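Putative sortase (Streptococcus pneumoniae, PDB 2W1J) probably acts as a class C sortase, a membrane-associated cysteine transpeptidase that joins pilin subunits covalently into the pilus fibre. Local coordinates at residues Q148-K153 with R190-P195; S107-I112 with Y171-T176. All blocks are in the same frame, centred on the assembly; numbering follows the deposited sequence.

Contact 1. Residues Q148-K153 with R190-P195; sequences QVDQVK and RGHRIP
Arg190 and Asp150 form a salt bridge across a bulge in one of two antiparallel strands. The guanidinium grips the carboxylate side-on, NE to OD1 at 2.9 Å and NH2 to OD2 also at 2.9 Å. The first bond lies in the guanidinium plane and uses the syn lone pair of OD1, whereas OD2 is met from a tilt. A bend at chi3 (73°) in the otherwise extended arginine chain swings NE round to the acid. Over one guanidinium face lies the Gln151 amide, turned by 24°, its NE2 3.7 Å from Arg190 NH1.

Beneath this pair the backbone is packed tightly. Two residues, Asp150 and Gln151, stand opposite the single Arg190, which makes a classic beta bulge: Arg190 O takes the N-H of Asp150 at 2.8 Å and, weakly, that of Gln151. Arg190 N returns a nearly straight bond to Gln151 O. Next to the bulge, Gly191 CA comes within 3.8 Å of Val149 CA, an approach eased by the lack of a side chain on glycine, and the His192 ring sets its edge against Asp150 CB.

Toward Gln148 and Ile194 the contact is looser and partly exposed. Gln148 still exchanges two backbone bonds with His192, but its CB packs on Ile194 CG2 at 3.8 Å, and OE1 also comes near that methyl, at van der Waals range. A long amide suits this margin, combining an apolar stem with a polar tip.

Strand 185-194 continues the sheet on its other edge into strand 170-178, where Tyr171 makes a cation-pi contact with Arg190; Val149 turns instead to Phe136 of strand 135-139.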
loop_
_atom_site.group_PDB
_atom_site.type_symbol
_atom_site.label_atom_id
_atom_site.label_comp_id
_atom_site.label_asym_id
_atom_site.label_seq_id
_atom_site.Cartn_x
_atom_site.Cartn_y
_atom_site.Cartn_z
ATOM N N GLN A 148 0.371 12.257 -5.445
ATOM C CA GLN A 148 -0.449 12.776 -6.533
ATOM C C GLN A 148 -0.332 11.838 -7.730
ATOM O O GLN A 148 0.771 11.540 -8.188
ATOM C CB GLN A 148 0.007 14.182 -6.893
ATOM C CG GLN A 148 -0.761 14.815 -8.038
ATOM C CD GLN A 148 -0.230 16.204 -8.334
ATOM O OE1 GLN A 148 0.032 16.984 -7.423
ATOM N NE2 GLN A 148 -0.029 16.506 -9.611
ATOM N N VAL A 149 -1.472 11.358 -8.215
ATOM C CA VAL A 149 -1.476 10.401 -9.320
ATOM C C VAL A 149 -0.826 11.022 -10.547
ATOM O O VAL A 149 -1.203 12.118 -10.986
ATOM C CB VAL A 149 -2.908 9.956 -9.652
ATOM C CG1 VAL A 149 -2.898 9.020 -10.863
ATOM C CG2 VAL A 149 -3.544 9.313 -8.431
ATOM N N ASP A 150 0.139 10.312 -11.125
ATOM C CA ASP A 150 0.779 10.752 -12.369
ATOM C C ASP A 150 0.742 9.750 -13.517
ATOM O O ASP A 150 1.090 10.096 -14.639
ATOM C CB ASP A 150 2.224 11.227 -12.126
ATOM C CG ASP A 150 3.226 10.073 -12.021
ATOM O OD1 ASP A 150 2.850 8.978 -11.627
ATOM O OD2 ASP A 150 4.427 10.262 -12.349
ATOM N N GLN A 151 0.306 8.520 -13.254
ATOM C CA GLN A 151 0.312 7.486 -14.296
ATOM C C GLN A 151 -0.671 6.404 -13.903
ATOM O O GLN A 151 -0.639 5.928 -12.767
ATOM C CB GLN A 151 1.701 6.879 -14.477
ATOM C CG GLN A 151 1.758 5.764 -15.529
ATOM C CD GLN A 151 3.167 5.235 -15.724
ATOM O OE1 GLN A 151 3.957 5.788 -16.493
ATOM N NE2 GLN A 151 3.496 4.154 -15.021
ATOM N N VAL A 152 -1.561 6.051 -14.824
ATOM C CA VAL A 152 -2.480 4.933 -14.641
ATOM C C VAL A 152 -2.244 3.998 -15.811
ATOM O O VAL A 152 -2.223 4.432 -16.964
ATOM C CB VAL A 152 -3.938 5.406 -14.624
ATOM C CG1 VAL A 152 -4.874 4.205 -14.506
ATOM C CG2 VAL A 152 -4.158 6.401 -13.474
ATOM N N LYS A 153 -2.031 2.717 -15.535
ATOM C CA LYS A 153 -1.788 1.804 -16.631
ATOM C C LYS A 153 -2.323 0.418 -16.353
ATOM O O LYS A 153 -2.585 0.046 -15.204
ATOM C CB LYS A 153 -0.323 1.778 -17.046
ATOM C CG LYS A 153 0.581 1.078 -16.077
ATOM C CD LYS A 153 2.061 1.217 -16.512
ATOM C CE LYS A 153 2.366 0.449 -17.777
ATOM N NZ LYS A 153 3.772 0.636 -18.246
ATOM N N ARG A 190 -0.393 5.013 -10.100
ATOM C CA ARG A 190 0.855 5.450 -9.481
ATOM C C ARG A 190 0.767 6.911 -9.094
ATOM O O ARG A 190 0.376 7.746 -9.915
ATOM C CB ARG A 190 2.034 5.272 -10.444
ATOM C CG ARG A 190 3.378 5.560 -9.803
ATOM C CD ARG A 190 4.497 5.439 -10.817
ATOM N NE ARG A 190 4.501 6.550 -11.758
ATOM C CZ ARG A 190 5.343 6.658 -12.776
ATOM N NH1 ARG A 190 6.183 5.665 -13.052
ATOM N NH2 ARG A 190 5.306 7.732 -13.556
ATOM N N GLY A 191 1.178 7.226 -7.866
ATOM C CA GLY A 191 1.341 8.618 -7.438
ATOM C C GLY A 191 2.774 8.916 -7.035
ATOM O O GLY A 191 3.468 8.027 -6.549
ATOM N N HIS A 192 3.205 10.160 -7.256
ATOM C CA HIS A 192 4.482 10.628 -6.715
ATOM C C HIS A 192 4.248 11.447 -5.461
ATOM O O HIS A 192 3.221 12.107 -5.309
ATOM C CB HIS A 192 5.316 11.419 -7.739
ATOM C CG HIS A 192 4.640 12.637 -8.278
ATOM N ND1 HIS A 192 4.501 13.819 -7.578
ATOM C CD2 HIS A 192 4.082 12.855 -9.490
ATOM C CE1 HIS A 192 3.870 14.706 -8.333
ATOM N NE2 HIS A 192 3.603 14.142 -9.497
ATOM N N ARG A 193 5.237 11.411 -4.576
ATOM C CA ARG A 193 5.167 12.125 -3.317
ATOM C C ARG A 193 5.098 13.627 -3.573
ATOM O O ARG A 193 5.803 14.145 -4.457
ATOM C CB ARG A 193 6.409 11.782 -2.511
ATOM C CG ARG A 193 6.462 12.378 -1.119
ATOM C CD ARG A 193 5.544 11.662 -0.142
ATOM N NE ARG A 193 5.662 12.251 1.195
ATOM C CZ ARG A 193 6.630 11.952 2.054
ATOM N NH1 ARG A 193 7.549 11.034 1.741
ATOM N NH2 ARG A 193 6.674 12.548 3.240
ATOM N N ILE A 194 4.257 14.335 -2.816
ATOM C CA ILE A 194 4.207 15.798 -2.863
ATOM C C ILE A 194 4.256 16.352 -1.443
ATOM O O ILE A 194 3.974 15.645 -0.477
ATOM C CB ILE A 194 2.928 16.309 -3.572
ATOM C CG1 ILE A 194 1.651 15.867 -2.837
ATOM C CG2 ILE A 194 2.924 15.865 -5.029
ATOM C CD1 ILE A 194 0.363 16.499 -3.385
ATOM N N PRO A 195 4.600 17.633 -1.297
ATOM C CA PRO A 195 4.671 18.168 0.062
ATOM C C PRO A 195 3.310 18.193 0.745
ATOM O O PRO A 195 2.265 18.336 0.091
ATOM C CB PRO A 195 5.203 19.591 -0.147
ATOM C CG PRO A 195 5.987 19.503 -1.405
ATOM C CD PRO A 195 5.208 18.544 -2.281
#

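Contact 2. Residues S107-I112 with Y171-T176; sequences STHAVI and YVTLLT
His109 and Thr173 join side chains through a hydrogen bond in the middle of the protein, NE2 to OG1 at 2.7 Å with an angle of 159°. The hydroxyl sits at the imidazole edge, near its plane. His109 reaches it because its CG is anti to the backbone N (chi1 -169°), which lays the ring along the strand pair past Tyr171. The CB of Tyr171 rests over one ring face, 3.8 Å from the centroid, a CH-pi contact, and the phenol ring turns its edge toward the same imidazole, with centroids 5.6 Å apart. Histidine suits this place by offering a flat surface to tyrosine and a nitrogen at each side; ND1 is taken by Leu164 O.

Around this group runs a regular parallel pairing, part of the beta-barrel core expected of the sortase family. Thr108 O receives Tyr171 N at 3.0 Å, and the bonds then alternate between strands up to Ile112 O, which accepts Leu175 N at 2.9 Å. Tyr171 O is also reached by a water, which bridges to Thr108 OG1 at 2.7 Å; that hydroxyl has a further bond with Gly105 O.

On the reverse side of the sheet from His109, small and branched side chains pack in step: Ala110 CB meets Val172 CG2, and Ile112 CB lies 4.1 Å from Leu174 CD2. Beta-branched residues suit these extended strands, and alanine keeps its position slim.

Farther out, Ser100 OG bonds to His109 N and Thr99 OG1 to Val111 N on the side of strand 108-113 away from strand 170-178, where strand 93-95 is its neighbour. Strand 170-178 is flanked on its other edge by strand 185-194, and Phe136 of strand 135-139 covers Val172 and Leu174.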
loop_
_atom_site.group_PDB
_atom_site.type_symbol
_atom_site.label_atom_id
_atom_site.label_comp_id
_atom_site.label_asym_id
_atom_site.label_seq_id
_atom_site.Cartn_x
_atom_site.Cartn_y
_atom_site.Cartn_z
ATOM N N SER A 107 14.005 7.451 -4.081
ATOM C CA SER A 107 14.284 6.085 -4.517
ATOM C C SER A 107 13.520 5.052 -3.686
ATOM O O SER A 107 14.060 4.049 -3.230
ATOM C CB SER A 107 15.795 5.822 -4.542
ATOM O OG SER A 107 16.415 6.755 -5.414
ATOM N N THR A 108 12.218 5.280 -3.533
ATOM C CA THR A 108 11.360 4.324 -2.848
ATOM C C THR A 108 10.097 4.089 -3.668
ATOM O O THR A 108 9.637 4.980 -4.386
ATOM C CB THR A 108 10.978 4.791 -1.427
ATOM O OG1 THR A 108 10.069 5.887 -1.509
ATOM C CG2 THR A 108 12.204 5.252 -0.661
ATOM N N HIS A 109 9.556 2.874 -3.590
ATOM C CA HIS A 109 8.313 2.550 -4.312
ATOM C C HIS A 109 7.567 1.465 -3.551
ATOM O O HIS A 109 7.952 0.292 -3.567
ATOM C CB HIS A 109 8.601 2.096 -5.741
ATOM C CG HIS A 109 7.382 2.012 -6.613
ATOM N ND1 HIS A 109 7.460 1.715 -7.956
ATOM C CD2 HIS A 109 6.067 2.226 -6.355
ATOM C CE1 HIS A 109 6.245 1.719 -8.481
ATOM N NE2 HIS A 109 5.385 2.039 -7.532
ATOM N N ALA A 110 6.519 1.882 -2.853
ATOM C CA ALA A 110 5.650 0.976 -2.118
ATOM C C ALA A 110 4.433 0.651 -2.968
ATOM O O ALA A 110 3.891 1.532 -3.632
ATOM C CB ALA A 110 5.206 1.621 -0.807
ATOM N N VAL A 111 3.996 -0.605 -2.912
ATOM C CA VAL A 111 2.811 -1.029 -3.657
ATOM C C VAL A 111 1.770 -1.554 -2.680
ATOM O O VAL A 111 2.074 -2.368 -1.803
ATOM C CB VAL A 111 3.159 -2.075 -4.728
ATOM C CG1 VAL A 111 1.899 -2.530 -5.463
ATOM C CG2 VAL A 111 4.188 -1.512 -5.709
ATOM N N ILE A 112 0.556 -1.028 -2.801
ATOM C CA ILE A 112 -0.555 -1.331 -1.904
ATOM C C ILE A 112 -1.681 -1.921 -2.757
ATOM O O ILE A 112 -2.060 -1.331 -3.767
ATOM C CB ILE A 112 -1.040 -0.068 -1.151
ATOM C CG1 ILE A 112 0.094 0.530 -0.305
ATOM C CG2 ILE A 112 -2.268 -0.397 -0.284
ATOM C CD1 ILE A 112 -0.280 1.816 0.392
ATOM N N TYR A 171 7.519 6.949 -4.999
ATOM C CA TYR A 171 6.260 6.511 -5.614
ATOM C C TYR A 171 5.477 5.581 -4.696
ATOM O O TYR A 171 6.052 4.789 -3.944
ATOM C CB TYR A 171 6.557 5.725 -6.894
ATOM C CG TYR A 171 6.978 6.511 -8.113
ATOM C CD1 TYR A 171 6.260 7.622 -8.549
ATOM C CD2 TYR A 171 8.046 6.069 -8.904
ATOM C CE1 TYR A 171 6.629 8.301 -9.720
ATOM C CE2 TYR A 171 8.414 6.735 -10.067
ATOM C CZ TYR A 171 7.697 7.846 -10.470
ATOM O OH TYR A 171 8.066 8.503 -11.629
ATOM N N VAL A 172 4.152 5.656 -4.786
ATOM C CA VAL A 172 3.285 4.601 -4.276
ATOM C C VAL A 172 2.358 4.218 -5.423
ATOM O O VAL A 172 1.778 5.093 -6.076
ATOM C CB VAL A 172 2.463 5.055 -3.049
ATOM C CG1 VAL A 172 1.376 4.037 -2.711
ATOM C CG2 VAL A 172 3.382 5.269 -1.852
ATOM N N THR A 173 2.241 2.918 -5.676
ATOM C CA THR A 173 1.280 2.411 -6.652
ATOM C C THR A 173 0.179 1.646 -5.935
ATOM O O THR A 173 0.440 0.815 -5.055
ATOM C CB THR A 173 1.967 1.523 -7.707
ATOM O OG1 THR A 173 2.868 2.335 -8.473
ATOM C CG2 THR A 173 0.955 0.848 -8.648
ATOM N N LEU A 174 -1.056 1.959 -6.317
ATOM C CA LEU A 174 -2.248 1.249 -5.881
ATOM C C LEU A 174 -2.602 0.244 -6.972
ATOM O O LEU A 174 -2.737 0.603 -8.147
ATOM C CB LEU A 174 -3.380 2.242 -5.625
ATOM C CG LEU A 174 -2.984 3.458 -4.776
ATOM C CD1 LEU A 174 -4.186 4.374 -4.617
ATOM C CD2 LEU A 174 -2.473 3.025 -3.420
ATOM N N LEU A 175 -2.705 -1.022 -6.565
ATOM C CA LEU A 175 -2.800 -2.155 -7.479
ATOM C C LEU A 175 -4.114 -2.906 -7.276
ATOM O O LEU A 175 -4.439 -3.278 -6.151
ATOM C CB LEU A 175 -1.627 -3.099 -7.193
ATOM C CG LEU A 175 -1.595 -4.477 -7.849
ATOM C CD1 LEU A 175 -1.506 -4.321 -9.356
ATOM C CD2 LEU A 175 -0.433 -5.314 -7.329
ATOM N N THR A 176 -4.844 -3.150 -8.366
ATOM C CA THR A 176 -6.044 -3.983 -8.287
ATOM C C THR A 176 -6.222 -4.761 -9.584
ATOM O O THR A 176 -5.416 -4.632 -10.504
ATOM C CB THR A 176 -7.278 -3.140 -7.921
ATOM O OG1 THR A 176 -8.351 -4.000 -7.532
ATOM C CG2 THR A 176 -7.722 -2.250 -9.077
HETATM O O HOH W 1 7.463 5.124 -1.584
#

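Strand 170-178 of contact 2 and strand 185-194 of contact 1 are neighbours in one sheet, so the two contacts lie side by side, their centres about 9 Å apart. Gly191 N approaches Val172 O to 2.8 Å, a probable hydrogen bond, and Arg190 CG packs 3.5 Å from Thr173 OG1, so the arginine stem lies against the hydroxyl that meets His109. The run Thr173 to Thr176 matches the start of the TLxTC signature of sortases, in which the catalytic cysteine comes next. Strand 170-178 of contact 2 therefore probably leads directly into the active site, while contact 1 extends the same sheet toward its more exposed part.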